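Local coordinates for protein putative hydrolase (Acinetobacter sp. NBRC 100985, PDB 4XUK) that probably acts as a zinc-dependent organophosphorus hydrolase of the metallo-beta-lactamase superfamily, with phosphotriesterase and lactonase activities, at residues A[38-41]-A[42-45]; A[48-52]-A[53-57]. The protein carries 2 engineered substitutions. All blocks are in the same frame, centred on the assembly; numbering follows the deposited sequence.

Interaction 1 of 2, residues A[38-41]-A[42-45]; sequences QVHE and ILKK
Ile42 lays CG1 and CD1 against the carbonyl oxygen of Gln38, one turn back in the helix. Ile42 N is hydrogen-bonded to Gln38 O at 2.9 Å, and CG1 of Ile42 rests on the same acceptor, 3.3 Å from Gln38 O. That follows from chi1 -63°, which sets CG1 beside the backbone N and anti to the carbonyl carbon; CD1 stays close to the same oxygen. Leu43 repeats the pattern on the buried face. Leu43 N is bonded to Val39 O at 2.9 Å, while CG of Leu43 leans on that oxygen. Farther out, Leu43 CD1 meets Val39 CG1 at 3.9 Å, two apolar branches side by side and pointing the same way, with Val39 packed on Ile34 and Val225 and Leu43 on Thr224. Lys44 N is bonded to His40 O at 2.9 Å, and the butylamine chain starts out over this carbonyl, CG of Lys44 lying 3.3 Å from His40 O. A bend at chi4 (106°) turns the ammonium back toward the His40 side. His40 ND1 hydrogen-bonds Asp49 OD1, whereas Lys44 NZ makes only a long, weak ion pair with Asp49 OD2, so one carboxylate draws in both side chains. Lys45 closes the series through a longer bond, 3.1 Å from Lys45 N to Glu41 O. Its extended chain leaves the helix to form a salt bridge with Asp228 and also packs against Tyr275 of the second subunit. The whole is the i to i+4 register of an amphipathic alpha-helix, 36-45, with Val39 and Leu43 on its buried side, between the 14-26 and 54-64 strands in the chain.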
loop_
_atom_site.group_PDB
_atom_site.type_symbol
_atom_site.label_atom_id
_atom_site.label_comp_id
_atom_site.label_asym_id
_atom_site.label_seq_id
_atom_site.Cartn_x
_atom_site.Cartn_y
_atom_site.Cartn_z
ATOM N N GLN A 38 -24.352 -6.826 7.108
ATOM C CA GLN A 38 -23.678 -5.521 7.138
ATOM C C GLN A 38 -22.167 -5.687 7.074
ATOM O O GLN A 38 -21.464 -4.844 6.501
ATOM C CB GLN A 38 -24.063 -4.726 8.391
ATOM C CG GLN A 38 -25.493 -4.217 8.375
ATOM C CD GLN A 38 -25.926 -3.664 9.724
ATOM O OE1 GLN A 38 -25.107 -3.167 10.502
ATOM N NE2 GLN A 38 -27.214 -3.767 10.013
ATOM N N VAL A 39 -21.668 -6.761 7.684
ATOM C CA VAL A 39 -20.262 -7.122 7.545
ATOM C C VAL A 39 -19.941 -7.297 6.072
ATOM O O VAL A 39 -18.967 -6.730 5.576
ATOM C CB VAL A 39 -19.917 -8.417 8.325
ATOM C CG1 VAL A 39 -18.504 -8.898 7.988
ATOM C CG2 VAL A 39 -20.047 -8.186 9.811
ATOM N N HIS A 40 -20.767 -8.062 5.361
ATOM C CA HIS A 40 -20.526 -8.284 3.940
ATOM C C HIS A 40 -20.673 -7.018 3.097
ATOM O O HIS A 40 -19.922 -6.822 2.138
ATOM C CB HIS A 40 -21.368 -9.453 3.398
ATOM C CG HIS A 40 -20.894 -10.789 3.875
ATOM N ND1 HIS A 40 -19.643 -11.281 3.568
ATOM C CD2 HIS A 40 -21.485 -11.722 4.661
ATOM C CE1 HIS A 40 -19.486 -12.464 4.136
ATOM N NE2 HIS A 40 -20.588 -12.753 4.809
ATOM N N GLU A 41 -21.619 -6.155 3.463
ATOM C CA GLU A 41 -21.729 -4.838 2.833
ATOM C C GLU A 41 -20.421 -4.052 2.954
ATOM O O GLU A 41 -19.894 -3.535 1.964
ATOM C CB GLU A 41 -22.872 -4.050 3.479
ATOM C CG GLU A 41 -24.259 -4.562 3.082
ATOM C CD GLU A 41 -25.351 -4.102 4.039
ATOM O OE1 GLU A 41 -26.454 -4.700 4.032
ATOM O OE2 GLU A 41 -25.097 -3.142 4.796
ATOM N N ILE A 42 -19.885 -3.969 4.168
ATOM C CA ILE A 42 -18.649 -3.216 4.381
ATOM C C ILE A 42 -17.483 -3.847 3.610
ATOM O O ILE A 42 -16.716 -3.139 2.953
ATOM C CB ILE A 42 -18.354 -3.029 5.888
ATOM C CG1 ILE A 42 -19.460 -2.187 6.537
ATOM C CG2 ILE A 42 -17.003 -2.356 6.102
ATOM C CD1 ILE A 42 -19.499 -2.246 8.058
ATOM N N LEU A 43 -17.366 -5.173 3.652
ATOM C CA LEU A 43 -16.296 -5.855 2.920
ATOM C C LEU A 43 -16.391 -5.622 1.397
ATOM O O LEU A 43 -15.376 -5.502 0.703
ATOM C CB LEU A 43 -16.306 -7.351 3.256
ATOM C CG LEU A 43 -15.945 -7.750 4.686
ATOM C CD1 LEU A 43 -16.133 -9.243 4.907
ATOM C CD2 LEU A 43 -14.512 -7.350 5.000
ATOM N N LYS A 44 -17.610 -5.564 0.873
ATOM C CA LYS A 44 -17.788 -5.322 -0.553
ATOM C C LYS A 44 -17.358 -3.911 -0.942
ATOM O O LYS A 44 -16.801 -3.714 -2.020
ATOM C CB LYS A 44 -19.240 -5.567 -0.964
ATOM C CG LYS A 44 -19.609 -7.030 -1.113
ATOM C CD LYS A 44 -21.114 -7.171 -1.320
ATOM C CE LYS A 44 -21.490 -8.557 -1.822
ATOM N NZ LYS A 44 -22.131 -9.373 -0.747
ATOM N N LYS A 45 -17.616 -2.931 -0.075
ATOM C CA LYS A 45 -17.170 -1.565 -0.342
ATOM C C LYS A 45 -15.649 -1.526 -0.498
ATOM O O LYS A 45 -15.116 -0.818 -1.365
ATOM C CB LYS A 45 -17.618 -0.623 0.782
ATOM C CG LYS A 45 -16.707 0.598 0.985
ATOM C CD LYS A 45 -17.141 1.435 2.189
ATOM C CE LYS A 45 -16.156 2.562 2.470
ATOM N NZ LYS A 45 -16.489 3.347 3.697
#

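Interaction 2 of 2, residues A[48-52]-A[53-57]; sequences ADQEK and GVQTS
Gly53 N is hydrogen-bonded back to Gln50 O at 2.9 Å, closing a four-residue turn. The N-H comes in from above the carbonyl plane, not on a lone pair. Beside it, a water gathers three groups from both segments: it accepts from Gln55 N at 2.9 Å and lies in donating range of Ala48 O (2.8 Å) and Gln50 OE1 (3.2 Å), with other acceptors nearby competing for its protons. The Gln50 side chain, bent at chi2, carries OE1 to this water beside the start of the strand. Its chi1 of 7° is nearly eclipsed, probably at some cost, and brings Gln50 OE1 within 3.6 Å of Gln55 CB; the amide planes of Gln50 and Gln55 are inclined at 50° to each other. Behind this shell, Glu51 and Lys52 hold right-handed helical backbone angles, and Gly53 then swings to phi 138°, where a CB would collide with Lys52 O; glycine therefore lets the chain leave the turn into the strand. Lys52 extends to Phe25 in a cation-pi contact, and Gln50 and Gln55 also touch the Phe25 side chain. From the second subunit, Lys290 packs on Gln50 and Phe289 on Gln55, while His288 hydrogen-bonds Ser57 OG. Val54 and Thr56 pair through their backbones with Met26 and Asn24, and Ser57 O accepts a bond from ND1 of the zinc ligand His265. The arrangement is a beta-turn entering strand 54-64, an inner strand of one of the two mixed sheets of the metallo-beta-lactamase fold.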
loop_
_atom_site.group_PDB
_atom_site.type_symbol
_atom_site.label_atom_id
_atom_site.label_comp_id
_atom_site.label_asym_id
_atom_site.label_seq_id
_atom_site.Cartn_x
_atom_site.Cartn_y
_atom_site.Cartn_z
ATOM N N ALA A 48 -13.145 -6.629 -0.505
ATOM C CA ALA A 48 -12.477 -7.513 0.437
ATOM C C ALA A 48 -13.404 -8.648 0.836
ATOM O O ALA A 48 -13.202 -9.275 1.887
ATOM C CB ALA A 48 -12.065 -6.717 1.687
ATOM N N ASP A 49 -14.418 -8.887 0.030
ATOM C CA ASP A 49 -15.448 -9.876 0.307
ATOM C C ASP A 49 -15.156 -11.242 -0.315
ATOM O O ASP A 49 -16.013 -11.857 -0.863
ATOM C CB ASP A 49 -16.823 -9.382 -0.149
ATOM C CG ASP A 49 -17.991 -10.028 0.632
ATOM O OD1 ASP A 49 -17.836 -10.438 1.785
ATOM O OD2 ASP A 49 -19.074 -10.136 0.056
ATOM N N GLN A 50 -13.928 -11.715 -0.189
ATOM C CA GLN A 50 -13.509 -12.954 -0.821
ATOM C C GLN A 50 -13.936 -14.196 -0.014
ATOM O O GLN A 50 -13.855 -14.222 1.170
ATOM C CB GLN A 50 -12.017 -12.976 -1.175
ATOM C CG GLN A 50 -11.170 -11.803 -0.688
ATOM C CD GLN A 50 -9.723 -12.173 -0.316
ATOM O OE1 GLN A 50 -9.261 -11.844 0.734
ATOM N NE2 GLN A 50 -9.015 -12.841 -1.217
ATOM N N GLU A 51 -14.443 -15.210 -0.679
ATOM C CA GLU A 51 -14.922 -16.388 0.025
ATOM C C GLU A 51 -13.836 -17.029 0.865
ATOM O O GLU A 51 -14.127 -17.625 1.833
ATOM C CB GLU A 51 -15.508 -17.391 -0.963
ATOM C CG GLU A 51 -16.352 -18.499 -0.360
ATOM C CD GLU A 51 -17.023 -18.149 0.965
ATOM O OE1 GLU A 51 -17.982 -17.355 0.992
ATOM O OE2 GLU A 51 -16.586 -18.700 1.990
ATOM N N LYS A 52 -12.584 -16.866 0.497
ATOM C CA LYS A 52 -11.457 -17.387 1.270
ATOM C C LYS A 52 -11.469 -16.873 2.714
ATOM O O LYS A 52 -11.058 -17.576 3.641
ATOM C CB LYS A 52 -10.141 -17.006 0.591
ATOM C CG LYS A 52 -8.939 -17.847 1.016
ATOM C CD LYS A 52 -7.664 -17.363 0.322
ATOM C CE LYS A 52 -6.522 -18.354 0.492
ATOM N NZ LYS A 52 -5.240 -17.821 -0.039
ATOM N N GLY A 53 -11.944 -15.645 2.904
ATOM C CA GLY A 53 -12.017 -15.060 4.234
ATOM C C GLY A 53 -11.592 -13.602 4.235
ATOM O O GLY A 53 -11.302 -13.029 3.185
ATOM N N VAL A 54 -11.554 -12.995 5.417
ATOM C CA VAL A 54 -11.178 -11.589 5.527
ATOM C C VAL A 54 -9.655 -11.487 5.632
ATOM O O VAL A 54 -9.065 -11.877 6.644
ATOM C CB VAL A 54 -11.851 -10.943 6.744
ATOM C CG1 VAL A 54 -11.483 -9.485 6.838
ATOM C CG2 VAL A 54 -13.384 -11.114 6.658
ATOM N N GLN A 55 -9.019 -10.990 4.575
ATOM C CA GLN A 55 -7.558 -10.922 4.530
ATOM C C GLN A 55 -7.045 -10.022 5.644
ATOM O O GLN A 55 -7.535 -8.900 5.804
ATOM C CB GLN A 55 -7.097 -10.391 3.170
ATOM C CG GLN A 55 -5.583 -10.467 2.959
ATOM C CD GLN A 55 -5.159 -10.003 1.575
ATOM O OE1 GLN A 55 -5.970 -9.931 0.651
ATOM N NE2 GLN A 55 -3.884 -9.683 1.429
ATOM N N THR A 56 -6.076 -10.516 6.417
ATOM C CA THR A 56 -5.580 -9.782 7.571
ATOM C C THR A 56 -4.079 -9.974 7.685
ATOM O O THR A 56 -3.604 -11.099 7.858
ATOM C CB THR A 56 -6.261 -10.277 8.853
ATOM O OG1 THR A 56 -7.680 -10.146 8.697
ATOM C CG2 THR A 56 -5.797 -9.471 10.070
ATOM N N SER A 57 -3.334 -8.879 7.560
ATOM C CA SER A 57 -1.883 -8.937 7.701
ATOM C C SER A 57 -1.501 -9.193 9.157
ATOM O O SER A 57 -2.266 -8.890 10.085
ATOM C CB SER A 57 -1.240 -7.636 7.225
ATOM O OG SER A 57 -1.484 -7.392 5.855
HETATM O O HOH W 1 -10.456 -9.503 2.549
#

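Overall arrangement
From the N terminus the chain runs through strands 6-11 and 14-26 before reaching helix 36-45, whose successive turns make up interaction 1. A short loop follows, and interaction 2 closes its turn and opens strand 54-64, which lies beside strand 14-26. The two contacts are thus in series, neither nested nor crossed, with centres about 11 Å apart on the same side of the chain's centre. They touch directly: Leu43 O probably accepts a hydrogen bond from Ala48 N, and the Leu43 side chain packs on Val54. Together they fasten the peripheral helix to the sheet, whose strand 54-64 is bonded through Ser57 to a zinc ligand.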